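Local coordinates for uncharacterized CBS domain-containing proteins (PDB 2P3H), which is of unknown function but belongs to a family of putative transport-related membrane proteins that may bind flavin adenine dinucleotide, and is represented here by its CorC_HlyC (transporter-associated) domain, at residues 27-32 / 96-101; 42-47 / 59-64; 83-86 / 92-95. All blocks are in the same frame, centred on the assembly; numbering follows the deposited sequence.

Interaction 1: 27-32 / 96-101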
ATOM      1  N   ARG A  27      -9.327   3.951  -1.018  1.00 33.20           N
ATOM      2  CA  ARG A  27     -10.270   4.889  -0.412  1.00 35.02           C
ATOM      3  C   ARG A  27      -9.653   5.511   0.852  1.00 34.28           C
ATOM      4  O   ARG A  27      -9.775   6.730   1.092  1.00 35.21           O
ATOM      5  CB  ARG A  27     -11.588   4.147  -0.082  1.00 34.57           C
ATOM      6  CG  ARG A  27     -12.864   4.953  -0.208  1.00 39.44           C
ATOM      7  CD  ARG A  27     -14.100   4.087  -0.711  1.00 38.66           C
ATOM      8  NE  ARG A  27     -14.200   2.716  -0.138  1.00 45.96           N
ATOM      9  CZ  ARG A  27     -14.209   1.561  -0.831  1.00 43.66           C
ATOM     10  NH1 ARG A  27     -14.118   1.531  -2.151  1.00 46.07           N
ATOM     11  NH2 ARG A  27     -14.301   0.414  -0.196  1.00 43.30           N
ATOM     12  N   ALA A  28      -8.972   4.689   1.649  1.00 33.02           N
ATOM     13  CA  ALA A  28      -8.372   5.144   2.914  1.00 32.78           C
ATOM     14  C   ALA A  28      -7.238   6.127   2.695  1.00 32.62           C
ATOM     15  O   ALA A  28      -7.177   7.169   3.340  1.00 33.20           O
ATOM     16  CB  ALA A  28      -7.864   3.950   3.742  1.00 32.97           C
ATOM     17  N   ILE A  29      -6.349   5.804   1.766  1.00 32.08           N
ATOM     18  CA  ILE A  29      -5.144   6.608   1.599  1.00 33.37           C
ATOM     19  C   ILE A  29      -5.350   7.789   0.639  1.00 33.82           C
ATOM     20  O   ILE A  29      -4.515   8.711   0.603  1.00 34.36           O
ATOM     21  CB  ILE A  29      -3.949   5.750   1.174  1.00 32.75           C
ATOM     22  CG1 ILE A  29      -4.085   5.290  -0.282  1.00 33.56           C
ATOM     23  CG2 ILE A  29      -3.813   4.515   2.129  1.00 34.69           C
ATOM     24  CD1 ILE A  29      -2.941   4.373  -0.726  1.00 33.48           C
ATOM     25  N   GLY A  30      -6.448   7.753  -0.117  1.00 34.13           N
ATOM     26  CA  GLY A  30      -6.797   8.856  -1.041  1.00 34.90           C
ATOM     27  C   GLY A  30      -6.069   8.849  -2.385  1.00 35.23           C
ATOM     28  O   GLY A  30      -6.075   9.860  -3.105  1.00 36.18           O
ATOM     29  N   TYR A  31      -5.464   7.719  -2.738  1.00 34.60           N
ATOM     30  CA  TYR A  31      -4.675   7.549  -3.966  0.50 34.38           C
ATOM     31  C   TYR A  31      -4.955   6.161  -4.538  1.00 34.13           C
ATOM     32  O   TYR A  31      -5.137   5.230  -3.769  1.00 34.62           O
ATOM     33  CB  TYR A  31      -3.178   7.562  -3.645  0.50 34.58           C
ATOM     34  CG  TYR A  31      -2.532   8.896  -3.349  0.50 35.16           C
ATOM     35  CD1 TYR A  31      -2.453   9.383  -2.047  0.50 34.32           C
ATOM     36  CD2 TYR A  31      -1.933   9.637  -4.369  0.50 35.37           C
ATOM     37  CE1 TYR A  31      -1.819  10.619  -1.776  0.50 35.49           C
ATOM     38  CE2 TYR A  31      -1.301  10.856  -4.112  0.50 36.34           C
ATOM     39  CZ  TYR A  31      -1.248  11.335  -2.820  0.50 35.90           C
ATOM     40  OH  TYR A  31      -0.628  12.535  -2.591  0.50 36.83           O
ATOM     41  N   GLU A  32      -4.876   6.008  -5.854  1.00 33.43           N
ATOM     42  CA  GLU A  32      -4.906   4.684  -6.467  1.00 32.93           C
ATOM     43  C   GLU A  32      -3.548   4.003  -6.454  1.00 32.85           C
ATOM     44  O   GLU A  32      -2.503   4.634  -6.583  1.00 32.25           O
ATOM     45  CB  GLU A  32      -5.474   4.764  -7.874  1.00 33.27           C
ATOM     46  CG  GLU A  32      -6.934   5.205  -7.836  1.00 35.44           C
ATOM     47  CD  GLU A  32      -7.673   5.030  -9.140  1.00 39.26           C
ATOM     48  OE1 GLU A  32      -7.608   3.929  -9.737  1.00 43.65           O
ATOM     49  OE2 GLU A  32      -8.365   5.988  -9.536  1.00 39.98           O
ATOM     50  N   LEU A  96      -0.233  -5.104   8.483  1.00 32.92           N
ATOM     51  CA  LEU A  96       0.688  -4.238   7.722  1.00 32.89           C
ATOM     52  C   LEU A  96       0.588  -2.823   8.256  1.00 32.25           C
ATOM     53  O   LEU A  96      -0.503  -2.346   8.558  1.00 32.07           O
ATOM     54  CB  LEU A  96       0.287  -4.233   6.256  1.00 33.44           C
ATOM     55  CG  LEU A  96       0.377  -5.594   5.568  1.00 35.34           C
ATOM     56  CD1 LEU A  96      -0.263  -5.501   4.223  1.00 37.09           C
ATOM     57  CD2 LEU A  96       1.845  -6.004   5.462  1.00 33.08           C
ATOM     58  N   ALA A  97       1.734  -2.157   8.359  1.00 31.64           N
ATOM     59  CA  ALA A  97       1.746  -0.719   8.673  1.00 33.08           C
ATOM     60  C   ALA A  97       1.872   0.039   7.369  1.00 33.31           C
ATOM     61  O   ALA A  97       2.720  -0.283   6.555  1.00 34.72           O
ATOM     62  CB  ALA A  97       2.904  -0.403   9.566  1.00 31.95           C
ATOM     63  N   LEU A  98       1.012   1.033   7.172  1.00 33.87           N
ATOM     64  CA  LEU A  98       1.051   1.845   5.932  1.00 33.54           C
ATOM     65  C   LEU A  98       1.377   3.264   6.311  1.00 33.23           C
ATOM     66  O   LEU A  98       0.817   3.804   7.266  1.00 32.98           O
ATOM     67  CB  LEU A  98      -0.326   1.835   5.257  1.00 33.74           C
ATOM     68  CG  LEU A  98      -0.545   0.744   4.204  1.00 33.79           C
ATOM     69  CD1 LEU A  98      -0.341  -0.693   4.743  1.00 33.16           C
ATOM     70  CD2 LEU A  98      -1.925   0.919   3.589  1.00 33.21           C
ATOM     71  N   ALA A  99       2.291   3.890   5.562  1.00 33.20           N
ATOM     72  CA  ALA A  99       2.529   5.324   5.773  1.00 33.48           C
ATOM     73  C   ALA A  99       2.599   6.012   4.433  1.00 34.73           C
ATOM     74  O   ALA A  99       3.355   5.578   3.552  1.00 34.23           O
ATOM     75  CB  ALA A  99       3.823   5.547   6.563  1.00 33.73           C
ATOM     76  N   LEU A 100       1.822   7.074   4.276  1.00 35.84           N
ATOM     77  CA  LEU A 100       1.949   7.932   3.097  1.00 38.86           C
ATOM     78  C   LEU A 100       3.137   8.854   3.331  1.00 40.08           C
ATOM     79  O   LEU A 100       3.194   9.581   4.340  1.00 40.84           O
ATOM     80  CB  LEU A 100       0.620   8.660   2.860  1.00 39.62           C
ATOM     81  CG  LEU A 100       0.348   9.531   1.648  1.00 41.27           C
ATOM     82  CD1 LEU A 100       0.429   8.630   0.425  1.00 41.19           C
ATOM     83  CD2 LEU A 100      -1.049  10.130   1.795  1.00 39.61           C
ATOM     84  N   LEU A 101       4.142   8.800   2.454  1.00 40.34           N
ATOM     85  CA  LEU A 101       5.392   9.523   2.729  1.00 40.81           C
ATOM     86  C   LEU A 101       5.366  11.006   2.337  1.00 41.52           C
ATOM     87  O   LEU A 101       4.783  11.390   1.312  1.00 42.15           O
ATOM     88  CB  LEU A 101       6.615   8.834   2.114  1.00 39.89           C
ATOM     89  CG  LEU A 101       6.927   7.415   2.609  1.00 40.72           C
ATOM     90  CD1 LEU A 101       8.222   6.933   1.991  1.00 40.66           C
ATOM     91  CD2 LEU A 101       6.985   7.336   4.150  1.00 39.90           C
TER
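Leu100 sets its forked end against one corner of the Tyr31 ring, with both branches sharing the touch: in one of the tyrosine's two modelled conformers, CD1 and CD2 of Leu100 each lie 3.7 Å from Tyr31 CE1. The two side chains cross at about a right angle, and the methyls come to the ring obliquely. With CG anti to the backbone N (chi1 -174°), Leu100 reaches out from strand 92-100, and Leu100 CD2 also comes within 3.9 Å of the carbonyl oxygen Ile29 O. Two residues back, Leu98 CD2 meets Ile29 CG2 at 4.3 Å, a looser touch.

The contact seats the C-terminal end of helix 22-29, and the turn after it, on the last part of the central strand of the antiparallel sheet. Gly30, with positive phi (81°), takes the chain out of the helix, and Ile29 and Tyr31 both direct their side chains to the strand. Further out, Trp14 packs on both Ile29 and Leu98, Leu63 on both Tyr31 and Leu100. Arg79 hydrogen-bonds Tyr31 OH and Leu101 O, anchoring the phenol. The contact itself is thus apolar, and directional polar bonding enters at its margin.

Interaction 2: 42-47 / 59-64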
ATOM      1  N   SER A  42      -1.927  -7.730   0.252  1.00 32.63           N
ATOM      2  CA  SER A  42      -0.823  -8.714   0.220  1.00 32.77           C
ATOM      3  C   SER A  42      -0.518  -9.206  -1.181  1.00 33.16           C
ATOM      4  O   SER A  42       0.643  -9.436  -1.532  1.00 32.70           O
ATOM      5  CB  SER A  42      -1.083  -9.881   1.176  1.00 33.21           C
ATOM      6  OG  SER A  42      -0.952  -9.412   2.501  1.00 34.27           O
ATOM      7  N   GLY A  43      -1.565  -9.366  -1.989  1.00 32.51           N
ATOM      8  CA  GLY A  43      -1.383  -9.792  -3.373  1.00 33.43           C
ATOM      9  C   GLY A  43      -0.504  -8.791  -4.112  1.00 33.22           C
ATOM     10  O   GLY A  43       0.382  -9.182  -4.902  1.00 33.47           O
ATOM     11  N   LEU A  44      -0.761  -7.505  -3.878  1.00 32.71           N
ATOM     12  CA  LEU A  44       0.056  -6.431  -4.480  0.50 32.66           C
ATOM     13  C   LEU A  44       1.512  -6.545  -4.019  1.00 33.11           C
ATOM     14  O   LEU A  44       2.445  -6.454  -4.819  1.00 33.75           O
ATOM     15  CB  LEU A  44      -0.523  -5.060  -4.101  0.50 31.83           C
ATOM     16  CG  LEU A  44       0.319  -3.805  -4.381  0.50 31.38           C
ATOM     17  CD1 LEU A  44       0.554  -3.606  -5.891  0.50 30.44           C
ATOM     18  CD2 LEU A  44      -0.356  -2.603  -3.773  0.50 30.48           C
ATOM     19  N   LEU A  45       1.695  -6.717  -2.710  1.00 34.79           N
ATOM     20  CA  LEU A  45       3.027  -6.860  -2.113  1.00 34.59           C
ATOM     21  C   LEU A  45       3.798  -8.041  -2.691  1.00 35.35           C
ATOM     22  O   LEU A  45       4.964  -7.883  -3.087  1.00 34.12           O
ATOM     23  CB  LEU A  45       2.923  -6.998  -0.593  1.00 34.96           C
ATOM     24  CG  LEU A  45       2.417  -5.799   0.193  1.00 36.41           C
ATOM     25  CD1 LEU A  45       2.444  -6.127   1.680  1.00 37.71           C
ATOM     26  CD2 LEU A  45       3.220  -4.529  -0.123  1.00 37.22           C
ATOM     27  N   PHE A  46       3.157  -9.211  -2.779  1.00 34.09           N
ATOM     28  CA  PHE A  46       3.813 -10.356  -3.403  1.00 34.41           C
ATOM     29  C   PHE A  46       4.179 -10.077  -4.851  1.00 35.83           C
ATOM     30  O   PHE A  46       5.272 -10.440  -5.306  1.00 35.47           O
ATOM     31  CB  PHE A  46       2.939 -11.619  -3.335  1.00 34.29           C
ATOM     32  CG  PHE A  46       2.973 -12.320  -2.002  1.00 33.08           C
ATOM     33  CD1 PHE A  46       4.148 -12.902  -1.530  1.00 34.51           C
ATOM     34  CD2 PHE A  46       1.809 -12.449  -1.234  1.00 31.96           C
ATOM     35  CE1 PHE A  46       4.171 -13.583  -0.295  1.00 34.47           C
ATOM     36  CE2 PHE A  46       1.821 -13.119   0.006  1.00 33.79           C
ATOM     37  CZ  PHE A  46       3.013 -13.697   0.467  1.00 34.08           C
ATOM     38  N   ASP A  47       3.261  -9.449  -5.583  1.00 35.87           N
ATOM     39  CA  ASP A  47       3.528  -9.122  -6.977  1.00 37.60           C
ATOM     40  C   ASP A  47       4.738  -8.172  -7.125  1.00 38.46           C
ATOM     41  O   ASP A  47       5.628  -8.424  -7.947  1.00 38.78           O
ATOM     42  CB  ASP A  47       2.269  -8.547  -7.613  1.00 36.78           C
ATOM     43  CG  ASP A  47       2.410  -8.365  -9.110  1.00 38.97           C
ATOM     44  OD1 ASP A  47       1.989  -9.252  -9.858  1.00 37.56           O
ATOM     45  OD2 ASP A  47       2.970  -7.340  -9.518  1.00 38.72           O
ATOM     46  N   ILE A  59       8.315  -2.233   2.084  1.00 34.72           N
ATOM     47  CA  ILE A  59       8.144  -2.203   0.645  1.00 36.02           C
ATOM     48  C   ILE A  59       7.558  -0.837   0.345  1.00 35.77           C
ATOM     49  O   ILE A  59       6.597  -0.441   0.966  1.00 35.08           O
ATOM     50  CB  ILE A  59       7.164  -3.295   0.166  1.00 36.54           C
ATOM     51  CG1 ILE A  59       7.761  -4.690   0.398  1.00 38.78           C
ATOM     52  CG2 ILE A  59       6.828  -3.133  -1.313  1.00 37.36           C
ATOM     53  CD1 ILE A  59       7.309  -5.299   1.692  1.00 43.87           C
ATOM     54  N   GLU A  60       8.145  -0.135  -0.608  1.00 33.84           N
ATOM     55  CA  GLU A  60       7.627   1.175  -0.981  1.00 34.71           C
ATOM     56  C   GLU A  60       7.009   1.147  -2.389  1.00 33.16           C
ATOM     57  O   GLU A  60       7.636   0.726  -3.337  1.00 32.36           O
ATOM     58  CB  GLU A  60       8.713   2.253  -0.806  1.00 35.38           C
ATOM     59  CG  GLU A  60       9.056   2.449   0.730  1.00 37.32           C
ATOM     60  CD  GLU A  60      10.108   3.515   1.045  1.00 39.80           C
ATOM     61  OE1 GLU A  60      10.603   4.211   0.093  1.00 39.92           O
ATOM     62  OE2 GLU A  60      10.443   3.657   2.273  1.00 39.09           O
ATOM     63  N   ILE A  61       5.755   1.570  -2.501  1.00 31.84           N
ATOM     64  CA  ILE A  61       5.010   1.510  -3.769  1.00 33.65           C
ATOM     65  C   ILE A  61       4.558   2.931  -4.175  1.00 32.33           C
ATOM     66  O   ILE A  61       3.897   3.642  -3.394  1.00 31.49           O
ATOM     67  CB  ILE A  61       3.762   0.564  -3.644  1.00 34.38           C
ATOM     68  CG1 ILE A  61       4.256  -0.821  -3.163  1.00 36.71           C
ATOM     69  CG2 ILE A  61       2.939   0.513  -4.962  1.00 34.18           C
ATOM     70  CD1 ILE A  61       3.312  -1.965  -3.251  1.00 37.62           C
ATOM     71  N   PRO A  62       4.896   3.334  -5.399  1.00 31.48           N
ATOM     72  CA  PRO A  62       4.422   4.626  -5.930  1.00 30.49           C
ATOM     73  C   PRO A  62       2.921   4.604  -6.170  1.00 30.47           C
ATOM     74  O   PRO A  62       2.381   3.590  -6.646  1.00 30.79           O
ATOM     75  CB  PRO A  62       5.150   4.750  -7.277  1.00 32.02           C
ATOM     76  CG  PRO A  62       6.285   3.759  -7.214  1.00 32.54           C
ATOM     77  CD  PRO A  62       5.776   2.626  -6.351  1.00 32.60           C
ATOM     78  N   LEU A  63       2.286   5.720  -5.852  1.00 30.76           N
ATOM     79  CA  LEU A  63       0.831   5.895  -5.973  1.00 30.99           C
ATOM     80  C   LEU A  63       0.550   6.576  -7.321  1.00 30.91           C
ATOM     81  O   LEU A  63       1.409   7.289  -7.857  1.00 31.66           O
ATOM     82  CB  LEU A  63       0.338   6.755  -4.826  1.00 31.93           C
ATOM     83  CG  LEU A  63       0.555   5.998  -3.508  1.00 34.14           C
ATOM     84  CD1 LEU A  63       0.365   6.911  -2.342  1.00 34.63           C
ATOM     85  CD2 LEU A  63      -0.389   4.812  -3.462  1.00 36.99           C
ATOM     86  N   ASP A  64      -0.627   6.329  -7.883  1.00 30.66           N
ATOM     87  CA  ASP A  64      -0.950   6.918  -9.172  1.00 30.10           C
ATOM     88  C   ASP A  64      -1.125   8.416  -9.017  1.00 30.24           C
ATOM     89  O   ASP A  64      -1.712   8.888  -8.032  1.00 30.25           O
ATOM     90  CB  ASP A  64      -2.264   6.347  -9.718  1.00 29.84           C
ATOM     91  CG  ASP A  64      -2.117   4.930 -10.263  1.00 31.90           C
ATOM     92  OD1 ASP A  64      -1.003   4.329 -10.205  1.00 31.60           O
ATOM     93  OD2 ASP A  64      -3.132   4.431 -10.770  1.00 30.90           O
TER
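Leu44 and Leu45 of helix 41-49 press onto Ile59 and Ile61 of strand 58-62, in an alpha+beta domain where a helix lies across an antiparallel sheet, here on one of its two edge strands. The short segment axes are close to perpendicular, at 99°, and approach to 10.0 Å, a spacing filled by the four buried aliphatic side chains.

The tight part centres on Ile61, whose chain meets Leu44 tip to tip and Leu45 at about a right angle. Leu45, with CG anti to its carbonyl carbon (chi1 -66°), bends its CD2 methyl over the strand, where it also lies 4.0 Å from Ile59 CG2. Ile83 of the adjoining strand 80-89 joins the same layer, packing on both Leu45 and Ile61, and Leu44 also touches Tyr38.

The outer sides differ in character. Glu60, between the two isoleucines, points away from the helix and pairs with Arg82 in a salt bridge, while Asp47 on the helix is exposed. Neither takes part in the hydrophobic layer.

The closest approach is made by one methyl: Ile61 CD1 lies 3.7 Å from Leu44 CG and 3.8 Å from Leu44 CD2, in one of the two conformers modelled for that leucine.

Interaction 3: 83-86 / 92-95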
ATOM      1  N   ILE A  83       4.962   0.413   3.105  1.00 33.13           N
ATOM      2  CA  ILE A  83       4.273  -0.685   3.776  1.00 34.26           C
ATOM      3  C   ILE A  83       5.318  -1.519   4.514  1.00 34.57           C
ATOM      4  O   ILE A  83       6.319  -1.928   3.928  1.00 35.03           O
ATOM      5  CB  ILE A  83       3.488  -1.575   2.779  1.00 34.10           C
ATOM      6  CG1 ILE A  83       2.554  -0.691   1.952  1.00 35.11           C
ATOM      7  CG2 ILE A  83       2.734  -2.723   3.502  1.00 35.03           C
ATOM      8  CD1 ILE A  83       2.586  -0.970   0.488  1.00 42.25           C
ATOM      9  N   THR A  84       5.082  -1.727   5.802  1.00 35.03           N
ATOM     10  CA  THR A  84       5.957  -2.550   6.637  1.00 34.26           C
ATOM     11  C   THR A  84       5.162  -3.754   7.104  1.00 34.45           C
ATOM     12  O   THR A  84       4.052  -3.612   7.644  1.00 33.40           O
ATOM     13  CB  THR A  84       6.459  -1.764   7.873  1.00 34.88           C
ATOM     14  OG1 THR A  84       7.045  -0.528   7.466  1.00 35.29           O
ATOM     15  CG2 THR A  84       7.478  -2.607   8.660  1.00 33.84           C
ATOM     16  N   VAL A  85       5.724  -4.949   6.887  1.00 34.39           N
ATOM     17  CA  VAL A  85       5.065  -6.187   7.267  1.00 34.05           C
ATOM     18  C   VAL A  85       5.265  -6.348   8.771  1.00 34.98           C
ATOM     19  O   VAL A  85       6.410  -6.469   9.229  1.00 35.31           O
ATOM     20  CB  VAL A  85       5.678  -7.383   6.528  1.00 34.82           C
ATOM     21  CG1 VAL A  85       5.004  -8.662   7.005  1.00 33.93           C
ATOM     22  CG2 VAL A  85       5.564  -7.189   4.987  1.00 34.69           C
ATOM     23  N   LEU A  86       4.173  -6.323   9.535  1.00 34.49           N
ATOM     24  CA  LEU A  86       4.246  -6.382  11.010  1.00 35.13           C
ATOM     25  C   LEU A  86       4.002  -7.771  11.604  1.00 35.33           C
ATOM     26  O   LEU A  86       4.504  -8.079  12.683  1.00 35.81           O
ATOM     27  CB  LEU A  86       3.254  -5.392  11.665  1.00 35.30           C
ATOM     28  CG  LEU A  86       3.498  -3.903  11.404  1.00 34.91           C
ATOM     29  CD1 LEU A  86       2.446  -3.096  12.189  1.00 34.98           C
ATOM     30  CD2 LEU A  86       4.927  -3.506  11.813  1.00 36.92           C
ATOM     31  N   VAL A  92       2.024 -15.635   4.851  1.00 33.51           N
ATOM     32  CA  VAL A  92       1.403 -14.418   4.304  1.00 33.75           C
ATOM     33  C   VAL A  92       1.251 -13.357   5.393  1.00 33.22           C
ATOM     34  O   VAL A  92       1.022 -13.688   6.563  1.00 34.07           O
ATOM     35  CB  VAL A  92       0.033 -14.662   3.600  1.00 33.38           C
ATOM     36  CG1 VAL A  92       0.130 -15.762   2.516  1.00 32.40           C
ATOM     37  CG2 VAL A  92      -1.038 -15.018   4.586  1.00 35.10           C
ATOM     38  N   PRO A  93       1.414 -12.072   5.023  1.00 33.63           N
ATOM     39  CA  PRO A  93       1.186 -10.972   5.958  1.00 33.46           C
ATOM     40  C   PRO A  93      -0.254 -10.960   6.473  1.00 32.92           C
ATOM     41  O   PRO A  93      -1.189 -11.120   5.697  1.00 32.83           O
ATOM     42  CB  PRO A  93       1.416  -9.732   5.105  1.00 34.30           C
ATOM     43  CG  PRO A  93       2.395 -10.170   4.081  1.00 33.83           C
ATOM     44  CD  PRO A  93       1.899 -11.582   3.724  1.00 33.26           C
ATOM     45  N   VAL A  94      -0.408 -10.779   7.774  1.00 32.49           N
ATOM     46  CA  VAL A  94      -1.732 -10.628   8.374  1.00 32.93           C
ATOM     47  C   VAL A  94      -1.921  -9.234   8.986  1.00 33.45           C
ATOM     48  O   VAL A  94      -3.063  -8.824   9.210  1.00 32.79           O
ATOM     49  CB  VAL A  94      -2.070 -11.744   9.381  1.00 33.93           C
ATOM     50  CG1 VAL A  94      -2.120 -13.094   8.664  1.00 33.40           C
ATOM     51  CG2 VAL A  94      -1.087 -11.754  10.555  1.00 34.53           C
ATOM     52  N   LYS A  95      -0.816  -8.520   9.231  1.00 32.81           N
ATOM     53  CA  LYS A  95      -0.882  -7.110   9.655  1.00 32.85           C
ATOM     54  C   LYS A  95       0.167  -6.279   8.973  1.00 33.15           C
ATOM     55  O   LYS A  95       1.326  -6.673   8.921  1.00 32.58           O
ATOM     56  CB  LYS A  95      -0.730  -6.977  11.169  1.00 32.84           C
ATOM     57  CG  LYS A  95      -1.804  -7.686  11.974  1.00 33.95           C
ATOM     58  CD  LYS A  95      -3.131  -6.934  11.972  1.00 34.63           C
ATOM     59  CE  LYS A  95      -4.242  -7.867  12.427  1.00 40.53           C
ATOM     60  NZ  LYS A  95      -5.473  -7.081  12.679  1.00 42.80           N
TER
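A classic beta bulge interrupts the hairpin just where Leu86 bonds to Lys95: Val94 and Lys95 both face Glu87, so strand 92-100 carries an extra residue against strand 80-89. Val94 departs from extended geometry, and the chain turns a corner there.

One backbone bond joins the two segments, from Leu86 N to Lys95 O at 2.9 Å. It is moderately bent, with 154° at the hydrogen, and the donor stands 25° out of the carbonyl plane. Leu86 CB packs 3.6 Å from Lys95 O, and the beta carbons of the pair, Leu86 CB and Lys95 CB, are 4.3 Å apart. The remainder of the lysine leads away from this pairing, and its NZ forms a salt bridge with Asp17 of the strand on the other flank.

On the buried side, Val85 crosses the Pro93 ring obliquely. Its CG1, anti to the backbone N (chi1 177°), lies 4.2 Å from both Pro93 CB and Pro93 CG, so this one methyl carries the side-chain contact. Proline has no amide hydrogen to offer the neighbouring strand, and the link at this position is van der Waals alone.

The bulged hairpin joins the central strand of the sheet, 92-100, to its neighbour 80-89, which lies between it and the edge strand 58-62. Glu87 bonds Val94 through the backbone next to the Leu86 pairing, and Val85 also packs on Leu96. Ser42 and Phe46 of helix 41-49 pack against Pro93.

In the fold
All three interactions meet on one antiparallel sheet. Interactions 1 and 3 share strand 92-100; their centres are 14 Å apart, and a probable hydrogen bond from Ala97 N to Thr84 O (2.8 Å) carries the hairpin pairing from one toward the other. Interaction 2, centred about 12 Å from interaction 3, joins it through Ile83, whose CD1 lies 3.7 Å from Leu45 CD2. Between interactions 1 and 2, with centres about 11 Å apart, Leu63 of segment 59-64 packs on both Tyr31 and Leu100, and Glu32 O probably accepts from Asp64 N (2.8 Å). Successive helices 22-29 and 41-49 thus both pack on this sheet.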